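Local coordinates for PA1221 (Pseudomonas aeruginosa, PDB 4DG8), which belongs to the ANL superfamily of AMP-binding enzymes, carries a phosphopantetheine attachment region, and binds adenosine monophosphate, at residues N307-T312 and Y398-R403; S262-L267 and P291-A296. All coordinates share one frame; numbering follows the deposited sequence.

Interaction 1: residues N307-T312 and Y398-R403; sequences NGYGPT and YRTGDR. With AMP (adenosine monophosphate), chain B.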
loop_
_atom_site.group_PDB
_atom_site.type_symbol
_atom_site.label_atom_id
_atom_site.label_comp_id
_atom_site.label_asym_id
_atom_site.label_seq_id
_atom_site.Cartn_x
_atom_site.Cartn_y
_atom_site.Cartn_z
ATOM N N ASN A 307 11.558 -10.218 -1.490
ATOM C CA ASN A 307 10.942 -9.824 -0.230
ATOM C C ASN A 307 11.040 -8.296 -0.190
ATOM O O ASN A 307 12.132 -7.753 -0.102
ATOM C CB ASN A 307 11.701 -10.454 0.955
ATOM C CG ASN A 307 11.058 -10.157 2.315
ATOM O OD1 ASN A 307 9.987 -9.555 2.396
ATOM N ND2 ASN A 307 11.711 -10.612 3.398
ATOM N N GLY A 308 9.909 -7.610 -0.367
ATOM C CA GLY A 308 9.883 -6.165 -0.203
ATOM C C GLY A 308 9.440 -5.730 1.184
ATOM O O GLY A 308 8.406 -6.190 1.682
ATOM N N TYR A 309 10.129 -4.737 1.738
ATOM C CA TYR A 309 9.810 -4.221 3.066
ATOM C C TYR A 309 9.764 -2.705 2.983
ATOM O O TYR A 309 10.614 -2.098 2.334
ATOM C CB TYR A 309 10.881 -4.608 4.097
ATOM C CG TYR A 309 10.981 -3.555 5.187
ATOM C CD1 TYR A 309 10.113 -3.575 6.268
ATOM C CD2 TYR A 309 11.904 -2.505 5.103
ATOM C CE1 TYR A 309 10.173 -2.614 7.253
ATOM C CE2 TYR A 309 11.968 -1.530 6.084
ATOM C CZ TYR A 309 11.087 -1.593 7.162
ATOM O OH TYR A 309 11.103 -0.637 8.159
ATOM N N GLY A 310 8.768 -2.091 3.610
ATOM C CA GLY A 310 8.833 -0.658 3.831
ATOM C C GLY A 310 7.532 -0.095 4.356
ATOM O O GLY A 310 6.469 -0.696 4.156
ATOM N N PRO A 311 7.595 1.077 5.010
ATOM C CA PRO A 311 6.314 1.679 5.386
ATOM C C PRO A 311 5.819 2.670 4.334
ATOM O O PRO A 311 6.562 3.060 3.433
ATOM C CB PRO A 311 6.650 2.393 6.700
ATOM C CG PRO A 311 8.106 2.813 6.517
ATOM C CD PRO A 311 8.747 1.772 5.615
ATOM N N THR A 312 4.593 3.143 4.506
ATOM C CA THR A 312 3.960 4.028 3.526
ATOM C C THR A 312 4.642 5.408 3.476
ATOM O O THR A 312 4.732 6.032 2.413
ATOM C CB THR A 312 2.441 4.152 3.831
ATOM O OG1 THR A 312 1.838 2.848 3.787
ATOM C CG2 THR A 312 1.731 5.095 2.845
ATOM N N TYR A 398 13.102 9.320 8.155
ATOM C CA TYR A 398 11.918 8.763 8.788
ATOM C C TYR A 398 12.306 7.563 9.648
ATOM O O TYR A 398 12.856 6.572 9.144
ATOM C CB TYR A 398 10.878 8.345 7.734
ATOM C CG TYR A 398 9.657 7.692 8.343
ATOM C CD1 TYR A 398 8.699 8.449 9.014
ATOM C CD2 TYR A 398 9.476 6.313 8.281
ATOM C CE1 TYR A 398 7.580 7.846 9.606
ATOM C CE2 TYR A 398 8.361 5.708 8.856
ATOM C CZ TYR A 398 7.411 6.484 9.515
ATOM O OH TYR A 398 6.295 5.891 10.089
ATOM N N ARG A 399 12.038 7.671 10.948
ATOM C CA ARG A 399 12.184 6.553 11.880
ATOM C C ARG A 399 10.960 5.642 11.783
ATOM O O ARG A 399 9.841 6.061 12.076
ATOM C CB ARG A 399 12.315 7.082 13.309
ATOM C CG ARG A 399 13.502 8.001 13.513
ATOM C CD ARG A 399 13.470 8.660 14.882
ATOM N NE ARG A 399 13.593 7.697 15.970
ATOM C CZ ARG A 399 13.878 8.030 17.229
ATOM N NH1 ARG A 399 14.070 9.306 17.551
ATOM N NH2 ARG A 399 13.973 7.090 18.168
ATOM N N THR A 400 11.181 4.391 11.394
ATOM C CA THR A 400 10.086 3.503 11.021
ATOM C C THR A 400 9.330 2.875 12.197
ATOM O O THR A 400 8.168 2.464 12.049
ATOM C CB THR A 400 10.600 2.338 10.151
ATOM O OG1 THR A 400 11.619 1.650 10.874
ATOM C CG2 THR A 400 11.164 2.836 8.814
ATOM N N GLY A 401 10.002 2.769 13.338
ATOM C CA GLY A 401 9.504 1.956 14.440
ATOM C C GLY A 401 9.708 0.459 14.195
ATOM O O GLY A 401 9.248 -0.386 14.970
ATOM N N ASP A 402 10.391 0.116 13.108
ATOM C CA ASP A 402 10.725 -1.281 12.848
ATOM C C ASP A 402 12.113 -1.635 13.408
ATOM O O ASP A 402 13.076 -0.875 13.270
ATOM C CB ASP A 402 10.643 -1.601 11.349
ATOM C CG ASP A 402 9.226 -1.547 10.818
ATOM O OD1 ASP A 402 8.302 -2.068 11.488
ATOM O OD2 ASP A 402 9.033 -0.990 9.723
ATOM N N ARG A 403 12.204 -2.791 14.049
ATOM C CA ARG A 403 13.462 -3.261 14.612
ATOM C C ARG A 403 14.001 -4.402 13.765
ATOM O O ARG A 403 13.255 -5.322 13.372
ATOM C CB ARG A 403 13.291 -3.717 16.067
ATOM C CG ARG A 403 12.851 -2.615 17.035
ATOM C CD ARG A 403 13.348 -2.885 18.450
ATOM N NE ARG A 403 14.799 -2.731 18.547
ATOM C CZ ARG A 403 15.535 -3.162 19.570
ATOM N NH1 ARG A 403 14.956 -3.783 20.589
ATOM N NH2 ARG A 403 16.851 -2.976 19.573
HETATM P P AMP B . 2.362 -0.334 5.233
HETATM O O1P AMP B . 0.855 -0.452 5.329
HETATM O O2P AMP B . 3.039 -0.714 3.923
HETATM O O3P AMP B . 2.709 1.093 5.616
HETATM O "O5'" AMP B . 3.035 -1.143 6.424
HETATM C "C5'" AMP B . 4.412 -0.990 6.709
HETATM C "C4'" AMP B . 4.849 -1.890 7.832
HETATM O "O4'" AMP B . 4.546 -3.273 7.510
HETATM C "C3'" AMP B . 6.337 -1.893 8.129
HETATM O "O3'" AMP B . 6.742 -0.782 8.921
HETATM C "C2'" AMP B . 6.538 -3.241 8.807
HETATM O "O2'" AMP B . 6.114 -3.183 10.164
HETATM C "C1'" AMP B . 5.555 -4.121 8.029
HETATM N N9 AMP B . 6.210 -4.819 6.897
HETATM C C8 AMP B . 6.117 -4.438 5.601
HETATM N N7 AMP B . 6.820 -5.263 4.786
HETATM C C5 AMP B . 7.398 -6.199 5.553
HETATM C C6 AMP B . 8.280 -7.375 5.323
HETATM N N6 AMP B . 8.692 -7.706 4.086
HETATM N N1 AMP B . 8.658 -8.111 6.397
HETATM C C2 AMP B . 8.240 -7.778 7.638
HETATM N N3 AMP B . 7.440 -6.729 7.915
HETATM C C4 AMP B . 6.985 -5.909 6.942
#
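Tyr-309 and Asp-402 are swung toward one another by their first torsions: CG of Tyr-309 lies roughly trans to the main-chain N (chi1 150°), while CG of Asp-402 lies trans to its own carbonyl carbon (chi1 -68°). Approaching from opposite directions, they meet where Tyr-309 OH donates to Asp-402 OD2 at 2.6 Å, on the anti side of the carboxylate and 16° out of its plane. Ring and carboxylate planes are steeply inclined to each other. Beside this bond, Thr-400 CG2 lies 3.5 Å from Tyr-309 OH, and Pro-311 CG touches both Thr-400 CG2 (3.8 Å) and Tyr-398 CE2 (3.7 Å).

The same carboxylate grips the ribose, Asp-402 OD1 accepting from AMP O2' at 2.8 Å; the approach of AMP O3' to Asp-402 OD2 is suspiciously short and its length doubtful. Asn-307 OD1 and Gly-308 O both accept from N6 at the adenine end, and Thr-312 OG1 bonds AMP O3P at 2.7 Å at the phosphate end. With Tyr-309 OH at OD2, and O2' together with a salt bridge from Arg-417 at OD1, the carboxylate is held at both oxygens, which probably limits its rotation and suits it to hold the ribose.

Interaction 2: residues S262-L267 and P291-A296; sequences SLFNTL and PHVRRA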
loop_
_atom_site.group_PDB
_atom_site.type_symbol
_atom_site.label_atom_id
_atom_site.label_comp_id
_atom_site.label_asym_id
_atom_site.label_seq_id
_atom_site.Cartn_x
_atom_site.Cartn_y
_atom_site.Cartn_z
ATOM N N SER A 262 0.354 -13.107 3.363
ATOM C CA SER A 262 -0.668 -14.100 3.736
ATOM C C SER A 262 -1.379 -14.632 2.487
ATOM O O SER A 262 -1.703 -15.817 2.418
ATOM C CB SER A 262 -1.632 -13.559 4.813
ATOM O OG SER A 262 -2.355 -12.443 4.337
ATOM N N LEU A 263 -1.531 -13.785 1.457
ATOM C CA LEU A 263 -2.119 -14.240 0.192
ATOM C C LEU A 263 -1.178 -15.211 -0.536
ATOM O O LEU A 263 -1.597 -16.257 -1.050
ATOM C CB LEU A 263 -2.466 -13.053 -0.723
ATOM C CG LEU A 263 -3.128 -13.404 -2.071
ATOM C CD1 LEU A 263 -4.363 -14.338 -1.907
ATOM C CD2 LEU A 263 -3.490 -12.153 -2.893
ATOM N N PHE A 264 0.098 -14.844 -0.573
ATOM C CA PHE A 264 1.150 -15.726 -1.057
ATOM C C PHE A 264 1.045 -17.087 -0.357
ATOM O O PHE A 264 0.941 -18.116 -1.003
ATOM C CB PHE A 264 2.518 -15.066 -0.823
ATOM C CG PHE A 264 3.698 -15.938 -1.151
ATOM C CD1 PHE A 264 4.208 -15.996 -2.442
ATOM C CD2 PHE A 264 4.315 -16.687 -0.158
ATOM C CE1 PHE A 264 5.309 -16.787 -2.737
ATOM C CE2 PHE A 264 5.407 -17.483 -0.446
ATOM C CZ PHE A 264 5.910 -17.530 -1.736
ATOM N N ASN A 265 1.034 -17.087 0.968
ATOM C CA ASN A 265 1.010 -18.335 1.731
ATOM C C ASN A 265 -0.202 -19.206 1.372
ATOM O O ASN A 265 -0.076 -20.417 1.188
ATOM C CB ASN A 265 1.000 -18.028 3.230
ATOM C CG ASN A 265 2.273 -17.372 3.683
ATOM O OD1 ASN A 265 3.260 -17.364 2.947
ATOM N ND2 ASN A 265 2.275 -16.827 4.902
ATOM N N THR A 266 -1.374 -18.580 1.287
ATOM C CA THR A 266 -2.594 -19.288 0.920
ATOM C C THR A 266 -2.527 -19.905 -0.475
ATOM O O THR A 266 -2.864 -21.079 -0.662
ATOM C CB THR A 266 -3.806 -18.348 0.990
ATOM O OG1 THR A 266 -3.818 -17.730 2.273
ATOM C CG2 THR A 266 -5.102 -19.121 0.807
ATOM N N LEU A 267 -2.104 -19.110 -1.447
ATOM C CA LEU A 267 -2.016 -19.589 -2.821
ATOM C C LEU A 267 -1.041 -20.748 -2.863
ATOM O O LEU A 267 -1.281 -21.751 -3.531
ATOM C CB LEU A 267 -1.573 -18.469 -3.767
ATOM C CG LEU A 267 -2.525 -17.283 -3.924
ATOM C CD1 LEU A 267 -1.904 -16.238 -4.846
ATOM C CD2 LEU A 267 -3.871 -17.720 -4.450
ATOM N N PRO A 291 8.735 -21.544 5.467
ATOM C CA PRO A 291 8.245 -22.805 4.883
ATOM C C PRO A 291 7.447 -22.621 3.580
ATOM O O PRO A 291 7.538 -23.473 2.691
ATOM C CB PRO A 291 7.355 -23.377 5.990
ATOM C CG PRO A 291 7.977 -22.838 7.264
ATOM C CD PRO A 291 8.413 -21.429 6.905
ATOM N N HIS A 292 6.679 -21.539 3.468
ATOM C CA HIS A 292 5.913 -21.277 2.246
ATOM C C HIS A 292 6.829 -20.790 1.095
ATOM O O HIS A 292 6.637 -21.169 -0.057
ATOM C CB HIS A 292 4.780 -20.268 2.516
ATOM C CG HIS A 292 3.671 -20.817 3.361
ATOM N ND1 HIS A 292 3.706 -20.813 4.742
ATOM C CD2 HIS A 292 2.498 -21.399 3.018
ATOM C CE1 HIS A 292 2.603 -21.370 5.209
ATOM N NE2 HIS A 292 1.855 -21.737 4.183
ATOM N N VAL A 293 7.828 -19.963 1.415
ATOM C CA VAL A 293 8.795 -19.516 0.412
ATOM C C VAL A 293 9.561 -20.715 -0.131
ATOM O O VAL A 293 9.804 -20.805 -1.338
ATOM C CB VAL A 293 9.788 -18.455 0.966
ATOM C CG1 VAL A 293 10.923 -18.188 -0.036
ATOM C CG2 VAL A 293 9.058 -17.171 1.307
ATOM N N ARG A 294 9.930 -21.630 0.764
ATOM C CA ARG A 294 10.572 -22.891 0.413
ATOM C C ARG A 294 9.666 -23.682 -0.531
ATOM O O ARG A 294 10.107 -24.152 -1.586
ATOM C CB ARG A 294 10.860 -23.744 1.672
ATOM C CG ARG A 294 12.230 -23.511 2.333
ATOM C CD ARG A 294 12.445 -24.410 3.574
ATOM N NE ARG A 294 12.796 -25.792 3.228
ATOM C CZ ARG A 294 14.046 -26.218 3.058
ATOM N NH1 ARG A 294 15.050 -25.363 3.206
ATOM N NH2 ARG A 294 14.301 -27.484 2.737
ATOM N N ARG A 295 8.399 -23.848 -0.156
ATOM C CA ARG A 295 7.518 -24.643 -1.013
ATOM C C ARG A 295 7.401 -24.018 -2.433
ATOM O O ARG A 295 7.482 -24.718 -3.472
ATOM C CB ARG A 295 6.150 -24.824 -0.352
ATOM C CG ARG A 295 5.312 -25.891 -1.016
ATOM C CD ARG A 295 3.957 -26.121 -0.331
ATOM N NE ARG A 295 3.201 -27.115 -1.090
ATOM C CZ ARG A 295 1.881 -27.220 -1.078
ATOM N NH1 ARG A 295 1.159 -26.416 -0.314
ATOM N NH2 ARG A 295 1.283 -28.137 -1.819
ATOM N N ALA A 296 7.256 -22.692 -2.466
ATOM C CA ALA A 296 7.153 -21.981 -3.734
ATOM C C ALA A 296 8.415 -22.149 -4.587
ATOM O O ALA A 296 8.336 -22.610 -5.729
ATOM C CB ALA A 296 6.814 -20.485 -3.530
#
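Asn-265 lies against the imidazole of His-292 where the two helices come nearest. Its CB sits over one face of the ring, a CH-pi contact 3.8 Å from the centroid and offset toward the rim, and the side-chain amide continues across the ring with the two planes 25° apart, in a stacked arrangement. Farther along, Asn-265 OD1 reaches back to His-292 CB at 3.3 Å.

Next to this pair Phe-264 carries the apolar half of the contact. Its CG is trans to the main-chain N (chi1 174°), which sends the ring across to helix 290-299 although the CB itself does not point there. The far end of the ring meets that helix: Phe-264 CZ lies 3.6 Å from Ala-296 CB, while CE2 approaches Val-293 CG2 at 4.1 Å. Val-293 N faces the edge of the ring.

Second-shell residues steady both halves. His-292 ND1 is hydrogen-bonded to Ser-289 OG and NE2 makes a weak bond to Asp-269 OD1, so the imidazole is tied at both nitrogens while Asn-265 occupies a face. Phe-264 also packs on Leu-281 and Thr-283 of strand 280-284. Within helix 261-270, Ser-262 O accepts from Thr-266 N and from Thr-266 OG1, which arrive from opposite faces of its carbonyl plane.

The segment axes pass 9.6 Å apart at 52°. Helices 261-270 and 290-299 each follow a parallel strand, 256-260 and 280-284, and pack against each other at this inclination, as expected of beta-alpha-beta layering in the AMP-binding domain of ANL proteins.

In the fold
The two contacts follow one another along the chain, interaction 2 closing before interaction 1 opens, and their centres lie 22 Å apart, with nearest atoms about 7 Å apart and no touch. What joins them is the mixed sheet containing strands 256-260, 280-284 and 304-309. Interaction 2 pairs the helices that come after the first two of these strands; helix 290-299 then leads directly into strand 304-309, whose end supplies the first half of interaction 1. The other half comes from strand 393-406 of a separate antiparallel sheet. Helix packing beside one sheet is thus continuous in sequence with a nucleotide pocket to which two sheets contribute, with Lys-423 also bonding AMP.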